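Local coordinates for putative glutathione-regulated potassium-efflux system protein KefB (Vibrio parahaemolyticus RIMD 2210633, PDB 3C85) that forms the nucleotide-binding TrkA-N domain, seen with AMP, of a probable potassium-efflux antiporter of the CPA2 family, at residues K64-E73 and G83-A91; G104-A112 and Y131-A139. One frame throughout, in Å; residues are numbered along the deposited sequence.

Overall arrangement
Contacts 1 and 2 illustrate how one parallel sheet is assembled from successive beta-alpha-beta units. Along the chain they follow in series: contact 1 joins strands 66-70 and 86-88 through helix 73-81, and contact 2 joins strands 108-111 and 134-139 through helix 116-128. Strand 42-45 lies between the two pairs, hydrogen-bonded to 66-70 and to 108-111, so the contacts share a sheet without touching; their centres are 14 Å apart and their nearest atoms about 7 Å. Contact 1 carries four AMP-binding residues, Glu70, Arg72, Asp90 and Ala91, whereas contact 2 lies deeper and packs far more extensively against the second subunit. Nucleotide site and dimer interface thus draw on one TrkA-N domain.

Contact 1: residues K64-E73 and G83-A91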
# COMPACT_ATOMS: atom_id res chain seq x y z
N LYS A 64 -0.78 -17.96 -12.99
CA LYS A 64 -2.20 -17.66 -13.14
C LYS A 64 -3.10 -18.43 -12.12
O LYS A 64 -3.84 -19.35 -12.48
CB LYS A 64 -2.58 -17.99 -14.59
CG LYS A 64 -4.03 -17.80 -15.02
CD LYS A 64 -4.26 -16.41 -15.61
CE LYS A 64 -5.15 -16.50 -16.82
NZ LYS A 64 -5.50 -15.21 -17.43
N ILE A 65 -3.05 -18.00 -10.87
CA ILE A 65 -3.67 -18.75 -9.77
C ILE A 65 -4.89 -18.07 -9.19
O ILE A 65 -5.53 -18.63 -8.25
CB ILE A 65 -2.67 -18.99 -8.64
CG1 ILE A 65 -2.10 -17.66 -8.10
CG2 ILE A 65 -1.55 -19.88 -9.13
CD1 ILE A 65 -1.49 -17.79 -6.67
N SER A 66 -5.21 -16.89 -9.72
CA SER A 66 -6.27 -16.07 -9.11
C SER A 66 -7.50 -15.89 -9.99
O SER A 66 -7.39 -15.89 -11.21
CB SER A 66 -5.75 -14.67 -8.75
OG SER A 66 -4.63 -14.70 -7.87
N LEU A 67 -8.65 -15.68 -9.33
CA LEU A 67 -9.90 -15.29 -9.96
C LEU A 67 -10.41 -14.03 -9.24
O LEU A 67 -10.64 -14.04 -8.04
CB LEU A 67 -10.95 -16.41 -9.84
CG LEU A 67 -12.34 -16.04 -10.37
CD1 LEU A 67 -12.31 -15.73 -11.90
CD2 LEU A 67 -13.36 -17.18 -10.06
N GLY A 68 -10.58 -12.93 -9.99
CA GLY A 68 -11.05 -11.67 -9.43
C GLY A 68 -12.55 -11.61 -9.62
O GLY A 68 -13.06 -12.08 -10.62
N ILE A 69 -13.24 -11.06 -8.62
CA ILE A 69 -14.68 -10.82 -8.66
C ILE A 69 -14.86 -9.30 -8.54
O ILE A 69 -14.29 -8.68 -7.62
CB ILE A 69 -15.43 -11.54 -7.48
CG1 ILE A 69 -15.04 -13.03 -7.40
CG2 ILE A 69 -16.96 -11.24 -7.52
CD1 ILE A 69 -15.23 -13.86 -8.66
N GLU A 70 -15.61 -8.71 -9.46
CA GLU A 70 -15.70 -7.25 -9.57
C GLU A 70 -17.15 -6.81 -9.90
O GLU A 70 -17.76 -7.31 -10.85
CB GLU A 70 -14.71 -6.81 -10.66
CG GLU A 70 -14.76 -5.32 -11.04
CD GLU A 70 -14.69 -4.40 -9.85
OE1 GLU A 70 -13.71 -4.53 -9.08
OE2 GLU A 70 -15.61 -3.57 -9.66
N ILE A 71 -17.71 -5.91 -9.10
CA ILE A 71 -19.10 -5.49 -9.29
C ILE A 71 -19.33 -4.65 -10.56
O ILE A 71 -20.42 -4.69 -11.16
CB ILE A 71 -19.67 -4.78 -8.05
CG1 ILE A 71 -21.20 -4.91 -8.02
CG2 ILE A 71 -19.14 -3.33 -7.94
CD1 ILE A 71 -21.89 -4.43 -6.71
N ARG A 72 -18.29 -3.93 -10.98
CA ARG A 72 -18.37 -3.07 -12.19
C ARG A 72 -18.14 -3.90 -13.45
O ARG A 72 -17.00 -4.31 -13.75
CB ARG A 72 -17.33 -1.94 -12.14
CG ARG A 72 -17.38 -0.97 -10.92
CD ARG A 72 -16.07 -0.17 -10.80
NE ARG A 72 -14.96 -1.03 -10.36
CZ ARG A 72 -13.67 -0.83 -10.62
NH1 ARG A 72 -13.25 0.21 -11.33
NH2 ARG A 72 -12.77 -1.70 -10.19
N GLU A 73 -19.21 -4.13 -14.21
CA GLU A 73 -19.14 -4.90 -15.44
C GLU A 73 -18.11 -4.33 -16.43
O GLU A 73 -17.32 -5.10 -17.03
CB GLU A 73 -20.53 -5.04 -16.09
CG GLU A 73 -21.42 -6.03 -15.33
CD GLU A 73 -22.73 -6.39 -16.04
OE1 GLU A 73 -23.04 -5.89 -17.16
OE2 GLU A 73 -23.45 -7.21 -15.46
N GLY A 83 -6.07 -9.52 -20.04
CA GLY A 83 -5.57 -10.88 -19.79
C GLY A 83 -5.85 -11.43 -18.39
O GLY A 83 -5.48 -12.57 -18.09
N ARG A 84 -6.50 -10.63 -17.54
CA ARG A 84 -6.79 -11.06 -16.16
C ARG A 84 -8.10 -11.89 -16.08
O ARG A 84 -9.05 -11.62 -16.81
CB ARG A 84 -6.89 -9.85 -15.24
CG ARG A 84 -5.60 -9.05 -15.08
CD ARG A 84 -5.74 -8.07 -13.91
NE ARG A 84 -4.59 -7.18 -13.89
CZ ARG A 84 -4.52 -6.04 -14.55
NH1 ARG A 84 -5.55 -5.61 -15.25
NH2 ARG A 84 -3.40 -5.31 -14.51
N ASN A 85 -8.11 -12.92 -15.23
CA ASN A 85 -9.35 -13.71 -15.03
C ASN A 85 -10.20 -12.99 -14.03
O ASN A 85 -10.00 -13.12 -12.81
CB ASN A 85 -9.09 -15.16 -14.58
CG ASN A 85 -8.49 -16.02 -15.68
OD1 ASN A 85 -8.27 -15.57 -16.80
ND2 ASN A 85 -8.21 -17.28 -15.35
N VAL A 86 -11.15 -12.21 -14.54
CA VAL A 86 -12.03 -11.43 -13.69
C VAL A 86 -13.46 -11.60 -14.18
O VAL A 86 -13.73 -11.51 -15.37
CB VAL A 86 -11.63 -9.92 -13.66
CG1 VAL A 86 -12.64 -9.10 -12.82
CG2 VAL A 86 -10.24 -9.78 -13.05
N ILE A 87 -14.37 -11.91 -13.27
CA ILE A 87 -15.76 -12.05 -13.64
C ILE A 87 -16.57 -11.02 -12.88
O ILE A 87 -16.15 -10.55 -11.80
CB ILE A 87 -16.27 -13.51 -13.41
CG1 ILE A 87 -16.15 -13.93 -11.94
CG2 ILE A 87 -15.49 -14.51 -14.31
CD1 ILE A 87 -16.90 -15.24 -11.64
N SER A 88 -17.70 -10.61 -13.44
CA SER A 88 -18.49 -9.62 -12.73
C SER A 88 -19.41 -10.28 -11.70
O SER A 88 -19.87 -11.41 -11.90
CB SER A 88 -19.27 -8.74 -13.70
OG SER A 88 -20.17 -9.56 -14.40
N GLY A 89 -19.69 -9.57 -10.61
CA GLY A 89 -20.60 -10.08 -9.61
C GLY A 89 -20.51 -9.27 -8.35
O GLY A 89 -19.55 -8.53 -8.17
N ASP A 90 -21.52 -9.38 -7.50
CA ASP A 90 -21.56 -8.63 -6.23
C ASP A 90 -21.29 -9.61 -5.11
O ASP A 90 -22.19 -10.37 -4.71
CB ASP A 90 -22.95 -7.98 -6.08
CG ASP A 90 -23.14 -7.21 -4.77
OD1 ASP A 90 -22.25 -7.22 -3.88
OD2 ASP A 90 -24.23 -6.61 -4.62
N ALA A 91 -20.06 -9.60 -4.58
CA ALA A 91 -19.69 -10.53 -3.51
C ALA A 91 -20.45 -10.33 -2.17
O ALA A 91 -20.33 -11.17 -1.29
CB ALA A 91 -18.18 -10.57 -3.31
O HOH W 1 -8.70 -17.95 -12.60
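Four backbone hydrogen bonds stitch 66-70 to 86-88 in parallel register, as Gly68 and Glu70 each give an N-H and a C=O to the neighbouring strand. Gly68 N meets Asn85 O at 2.9 Å, almost straight at 178°, and Glu70 O receives Gly89 N at 3.0 Å. At the N-terminal end of the ladder, Lys64 reaches across to Asn85, its NZ 2.9 Å from OD1 and above the amide plane; CG is anti to the backbone N (chi1 178°) and the chain then bends twice to cross the Asn85 side chain at about a right angle. A water linking Asn85 ND2 to Ser66 O gives the other end of the amide a partner.

Glu70 and Arg72 form a side-on salt bridge. Arg72 NE lies 2.7 Å from Glu70 OE2 and NH2 bonds to OE1, both nitrogens coming from above the carboxylate plane. Arg72 N also binds OE2, on the anti side, so three bonds fix the rotation of the carboxylate, and Met47 N adds a fourth at OE1.

Packing follows the strands. Ile69 and Ile87 run side by side, with Ile69 CD1 pressed tightly on Ile87 CG1 at 3.4 Å. On the face of Glu70, Val86 and Ser88, Glu70 CB rests on Val86 CG1, and Glu73 CG comes to Ser88 CB from the helix's first turn. Past the strand ends, Ile71 CD1 lies 3.6 Å from Asp90 CG. Helix 73-81 makes the crossover; Glu70, Arg72, Asp90 and Ala91 bind AMP in this protein, though this chain holds none, marking the nucleotide-binding C-terminal strand ends of a Rossmann-type beta-alpha-beta unit.

Contact 2: residues G104-A112 and Y131-A139; sequences GHVKLVLLA and YKGQIAAIA
Tyr131 is wedged against the start of strand 108-111, and the tight part of the contact gathers round its ring. Val109 CG2 sits over one face, 4.0 Å from the ring centroid in a CH-pi contact, while Gly133 N lies above the centre of the opposite face. Val106 CG1 approaches Tyr131 CE1 at 3.8 Å. With CG anti to the backbone N (chi1 168°), the ring extends toward the neighbouring strand and its OH donates to Gln134 O at 2.8 Å. That oxygen also accepts Val109 N, so two donors grip it, and Gln134 N bonds to Lys107 O at 3.0 Å, nearly straight at 173°. The Lys107 side chain alone is exposed here, its NZ bonding to Gln178 O of the second subunit.

Further along, Ala136 N bonds to Val109 O at 2.9 Å and Leu111 N to Ala136 O at 2.8 Å. Leu111 CG packs on Ile135 CG2 against helix 116-128, and Leu110 CD2 meets Ala136 CB on the other face, where Phe167 and Val171 of the second subunit pack.

Beyond Leu111 the strands part: Leu111 O is 3.6 Å from Ile138 N, and a water bridges the gap. Parallel strands joined through helix 116-128 make this a classic beta-alpha-beta crossover in the second half of a Rossmann-type fold.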
# COMPACT_ATOMS: atom_id res chain seq x y z
N GLY A 104 -13.65 -26.96 -6.06
CA GLY A 104 -12.71 -25.86 -6.13
C GLY A 104 -11.45 -26.02 -5.27
O GLY A 104 -11.43 -26.44 -4.13
N HIS A 105 -10.37 -25.59 -5.86
CA HIS A 105 -9.16 -25.56 -5.17
C HIS A 105 -8.91 -24.25 -4.40
O HIS A 105 -7.78 -23.98 -4.15
CB HIS A 105 -8.11 -25.76 -6.22
CG HIS A 105 -8.48 -26.77 -7.24
ND1 HIS A 105 -7.65 -27.81 -7.57
CD2 HIS A 105 -9.59 -26.91 -7.99
CE1 HIS A 105 -8.24 -28.55 -8.50
NE2 HIS A 105 -9.41 -28.02 -8.77
N VAL A 106 -9.93 -23.47 -4.02
CA VAL A 106 -9.63 -22.11 -3.45
C VAL A 106 -9.08 -22.23 -2.03
O VAL A 106 -9.79 -22.73 -1.15
CB VAL A 106 -10.89 -21.18 -3.45
CG1 VAL A 106 -10.62 -19.84 -2.69
CG2 VAL A 106 -11.31 -20.84 -4.84
N LYS A 107 -7.83 -21.78 -1.82
CA LYS A 107 -7.10 -21.92 -0.54
C LYS A 107 -6.96 -20.59 0.17
O LYS A 107 -6.63 -20.54 1.37
CB LYS A 107 -5.66 -22.44 -0.76
CG LYS A 107 -5.58 -23.84 -1.26
CD LYS A 107 -4.15 -24.26 -1.43
CE LYS A 107 -4.12 -25.70 -1.96
NZ LYS A 107 -2.71 -26.16 -2.15
N LEU A 108 -7.18 -19.52 -0.59
CA LEU A 108 -7.03 -18.16 -0.10
C LEU A 108 -8.05 -17.22 -0.72
O LEU A 108 -8.26 -17.20 -1.94
CB LEU A 108 -5.60 -17.67 -0.33
CG LEU A 108 -5.33 -16.22 0.09
CD1 LEU A 108 -5.46 -16.02 1.64
CD2 LEU A 108 -3.96 -15.74 -0.47
N VAL A 109 -8.73 -16.47 0.14
CA VAL A 109 -9.61 -15.41 -0.31
C VAL A 109 -9.03 -14.07 0.16
O VAL A 109 -8.69 -13.93 1.35
CB VAL A 109 -11.06 -15.56 0.20
CG1 VAL A 109 -11.90 -14.37 -0.30
CG2 VAL A 109 -11.67 -16.90 -0.24
N LEU A 110 -8.88 -13.10 -0.76
CA LEU A 110 -8.48 -11.72 -0.41
C LEU A 110 -9.68 -10.79 -0.42
O LEU A 110 -10.38 -10.69 -1.41
CB LEU A 110 -7.41 -11.18 -1.37
CG LEU A 110 -6.12 -12.01 -1.42
CD1 LEU A 110 -5.09 -11.29 -2.31
CD2 LEU A 110 -5.53 -12.23 -0.03
N LEU A 111 -9.97 -10.16 0.69
CA LEU A 111 -11.06 -9.24 0.78
C LEU A 111 -10.57 -7.81 0.43
O LEU A 111 -9.94 -7.18 1.20
CB LEU A 111 -11.68 -9.28 2.16
CG LEU A 111 -12.18 -10.61 2.69
CD1 LEU A 111 -12.82 -10.40 4.04
CD2 LEU A 111 -13.11 -11.15 1.75
N ALA A 112 -10.88 -7.37 -0.77
CA ALA A 112 -10.37 -6.13 -1.33
C ALA A 112 -11.45 -5.24 -1.92
O ALA A 112 -11.25 -4.60 -2.90
CB ALA A 112 -9.35 -6.41 -2.30
N TYR A 131 -16.59 -22.31 3.92
CA TYR A 131 -15.26 -22.18 3.27
C TYR A 131 -14.19 -22.55 4.26
O TYR A 131 -14.20 -22.10 5.35
CB TYR A 131 -14.98 -20.75 2.73
CG TYR A 131 -13.51 -20.45 2.31
CD1 TYR A 131 -12.93 -21.06 1.22
CD2 TYR A 131 -12.73 -19.54 3.01
CE1 TYR A 131 -11.61 -20.80 0.85
CE2 TYR A 131 -11.43 -19.27 2.64
CZ TYR A 131 -10.86 -19.89 1.57
OH TYR A 131 -9.58 -19.62 1.21
N LYS A 132 -13.28 -23.38 3.83
CA LYS A 132 -12.25 -23.80 4.74
C LYS A 132 -10.90 -23.17 4.58
O LYS A 132 -10.09 -23.32 5.45
CB LYS A 132 -12.13 -25.31 4.79
CG LYS A 132 -13.35 -26.01 5.41
CD LYS A 132 -13.19 -27.50 5.45
CE LYS A 132 -14.40 -28.15 6.04
NZ LYS A 132 -14.31 -29.65 6.11
N GLY A 133 -10.62 -22.49 3.48
CA GLY A 133 -9.27 -22.04 3.49
C GLY A 133 -9.06 -20.80 4.31
O GLY A 133 -9.76 -20.54 5.25
N GLN A 134 -8.06 -20.05 3.92
CA GLN A 134 -7.64 -18.88 4.65
C GLN A 134 -8.25 -17.63 4.03
O GLN A 134 -8.65 -17.63 2.92
CB GLN A 134 -6.12 -18.82 4.70
CG GLN A 134 -5.47 -20.05 5.30
CD GLN A 134 -4.02 -19.93 5.50
OE1 GLN A 134 -3.57 -19.75 6.60
NE2 GLN A 134 -3.27 -20.03 4.46
N ILE A 135 -8.33 -16.58 4.80
CA ILE A 135 -8.88 -15.34 4.34
C ILE A 135 -7.99 -14.21 4.86
O ILE A 135 -7.62 -14.21 5.99
CB ILE A 135 -10.25 -15.13 4.88
CG1 ILE A 135 -11.17 -16.27 4.51
CG2 ILE A 135 -10.78 -13.87 4.44
CD1 ILE A 135 -12.45 -16.27 5.27
N ALA A 136 -7.67 -13.28 3.99
CA ALA A 136 -6.99 -12.06 4.35
C ALA A 136 -7.75 -10.83 3.90
O ALA A 136 -8.45 -10.85 2.96
CB ALA A 136 -5.64 -12.05 3.87
N ALA A 137 -7.58 -9.77 4.64
CA ALA A 137 -8.35 -8.54 4.47
C ALA A 137 -7.46 -7.31 4.60
O ALA A 137 -6.35 -7.36 5.18
CB ALA A 137 -9.46 -8.50 5.46
N ILE A 138 -7.93 -6.21 4.05
CA ILE A 138 -7.19 -4.97 4.10
C ILE A 138 -8.19 -3.90 4.42
O ILE A 138 -9.26 -3.94 3.95
CB ILE A 138 -6.45 -4.71 2.78
CG1 ILE A 138 -5.33 -3.70 2.94
CG2 ILE A 138 -7.39 -4.37 1.69
CD1 ILE A 138 -4.39 -3.72 1.83
N ALA A 139 -7.80 -2.96 5.26
CA ALA A 139 -8.67 -1.89 5.65
C ALA A 139 -7.92 -0.61 6.04
O ALA A 139 -6.75 -0.56 6.01
CB ALA A 139 -9.57 -2.33 6.74
O HOH W 2 -10.80 -6.34 3.65